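Local structure of cohesin (2XDH) at residues I72-S75 with N76-G80. The protein is a non-cellulosomal archaeal cohesin module, part of a longer protein that probably also carries a dockerin, and probably mediates protein-protein attachment by binding dockerins. Sequence-based numbering, arbitrary orientation.
Sequences IADS and NGISG
D74 and N76 meet through one carboxylate oxygen that accepts two hydrogen bonds. OD1 of D74 takes the side-chain amide ND2 of N76 at 2.8 Å on its syn lone pair, and the backbone N of N76 lies 2.9 Å from the same D74 OD1, meeting it on the anti side and somewhat out of the carboxylate plane. The side-chain donor is well aimed, since OD1 lies nearly in the amide plane of N76 although carboxylate and amide are turned 80° apart. A chi1 of -168° sets the carboxylate of D74 beside its own carbonyl carbon, where OD1 can take the backbone N of N76 in an Asx turn. The backbone closes as a type I beta turn from D74 to G77, in which G77 N donates to D74 O at 3.0 Å; at G77 a side chain would collide with the carbonyl O of N76, so glycine suits the position. The other oxygen, D74 OD2, accepts a hydrogen from a water 3.1 Å away that also donates to G77 O, and it is hydrogen-bonded to S57 OG. Next to the carboxylate, I78 CG1 lies 4.0 Å from D74 OD2, while I78 CD1 packs against I72 CG2 at 4.1 Å. An alanine in place of D74 would probably leave ND2 and the backbone N of N76 without their shared acceptor, and S57 OG without its carboxylate mate. OD1 thus holds the corner itself, where strands 72-74 and 77-79 diverge by 103°, while OD2 ties it to S57 in the loop between strands 43-50 and 58-64.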
ATOM      1  N   ILE A  72      -8.754  20.669   0.305  1.00 31.86           N
ATOM      2  CA  ILE A  72      -7.589  20.267   1.094  1.00 28.65           C
ATOM      3  C   ILE A  72      -6.499  19.749   0.154  1.00 33.63           C
ATOM      4  O   ILE A  72      -6.762  18.922  -0.728  1.00 35.38           O
ATOM      5  CB  ILE A  72      -7.945  19.137   2.085  1.00 29.50           C
ATOM      6  CG1 ILE A  72      -8.936  19.643   3.140  1.00 34.94           C
ATOM      7  CG2 ILE A  72      -6.687  18.625   2.776  1.00 35.13           C
ATOM      8  CD1 ILE A  72      -9.709  18.551   3.846  1.00 31.96           C
ATOM      9  N   ALA A  73      -5.281  20.230   0.341  1.00 30.32           N
ATOM     10  CA  ALA A  73      -4.136  19.678  -0.374  1.00 32.22           C
ATOM     11  C   ALA A  73      -2.996  19.406   0.609  1.00 32.19           C
ATOM     12  O   ALA A  73      -2.720  20.207   1.498  1.00 34.47           O
ATOM     13  CB  ALA A  73      -3.683  20.611  -1.482  1.00 30.52           C
ATOM     14  N   ASP A  74      -2.327  18.271   0.444  1.00 32.05           N
ATOM     15  CA  ASP A  74      -1.303  17.898   1.388  1.00 34.97           C
ATOM     16  C   ASP A  74      -0.267  16.987   0.744  1.00 33.68           C
ATOM     17  O   ASP A  74      -0.495  15.790   0.565  1.00 32.79           O
ATOM     18  CB  ASP A  74      -1.952  17.224   2.591  1.00 30.66           C
ATOM     19  CG  ASP A  74      -0.994  17.058   3.746  1.00 37.59           C
ATOM     20  OD1 ASP A  74       0.237  16.921   3.502  1.00 38.38           O
ATOM     21  OD2 ASP A  74      -1.482  17.071   4.899  1.00 35.17           O
ATOM     22  N   SER A  75       0.881  17.564   0.417  1.00 30.65           N
ATOM     23  CA  SER A  75       1.954  16.843  -0.268  1.00 31.65           C
ATOM     24  C   SER A  75       2.492  15.651   0.523  1.00 36.10           C
ATOM     25  O   SER A  75       3.073  14.748  -0.067  1.00 39.36           O
ATOM     26  CB  SER A  75       3.098  17.805  -0.619  1.00 36.75           C
ATOM     27  OG  SER A  75       3.842  18.157   0.542  1.00 36.77           O
ATOM     28  N   ASN A  76       2.291  15.631   1.846  1.00 33.72           N
ATOM     29  CA  ASN A  76       2.713  14.484   2.673  1.00 34.03           C
ATOM     30  C   ASN A  76       1.856  13.242   2.454  1.00 36.94           C
ATOM     31  O   ASN A  76       2.280  12.103   2.726  1.00 31.71           O
ATOM     32  CB  ASN A  76       2.626  14.805   4.165  1.00 30.01           C
ATOM     33  CG  ASN A  76       3.436  16.019   4.551  1.00 35.78           C
ATOM     34  OD1 ASN A  76       4.640  15.926   4.767  1.00 28.16           O
ATOM     35  ND2 ASN A  76       2.772  17.163   4.666  1.00 33.16           N
ATOM     36  N   GLY A  77       0.637  13.465   1.991  1.00 34.10           N
ATOM     37  CA  GLY A  77      -0.345  12.402   1.954  1.00 27.84           C
ATOM     38  C   GLY A  77      -1.058  12.286   3.286  1.00 36.62           C
ATOM     39  O   GLY A  77      -0.460  12.460   4.338  1.00 31.32           O
ATOM     40  N   ILE A  78      -2.351  12.008   3.222  1.00 31.51           N
ATOM     41  CA  ILE A  78      -3.178  11.740   4.390  1.00 31.04           C
ATOM     42  C   ILE A  78      -3.569  10.276   4.356  1.00 33.08           C
ATOM     43  O   ILE A  78      -4.078   9.792   3.337  1.00 29.28           O
ATOM     44  CB  ILE A  78      -4.454  12.605   4.324  1.00 28.81           C
ATOM     45  CG1 ILE A  78      -4.081  14.087   4.503  1.00 31.98           C
ATOM     46  CG2 ILE A  78      -5.456  12.203   5.386  1.00 30.74           C
ATOM     47  CD1 ILE A  78      -5.259  15.043   4.215  1.00 35.09           C
ATOM     48  N   SER A  79      -3.321   9.560   5.447  1.00 28.30           N
ATOM     49  CA  SER A  79      -3.664   8.143   5.521  1.00 29.14           C
ATOM     50  C   SER A  79      -4.341   7.825   6.845  1.00 36.77           C
ATOM     51  O   SER A  79      -4.213   8.583   7.808  1.00 35.94           O
ATOM     52  CB  SER A  79      -2.394   7.277   5.399  1.00 34.09           C
ATOM     53  OG  SER A  79      -1.756   7.490   4.148  1.00 35.10           O
ATOM     54  N   GLY A  80      -5.037   6.694   6.895  1.00 34.87           N
ATOM     55  CA  GLY A  80      -5.665   6.228   8.120  1.00 37.13           C
ATOM     56  C   GLY A  80      -7.017   6.868   8.390  1.00 38.92           C
ATOM     57  O   GLY A  80      -7.747   7.226   7.463  1.00 34.49           O
TER
HETATM   58  O   HOH W   1      -0.471  14.475   6.280  1.00 35.66           O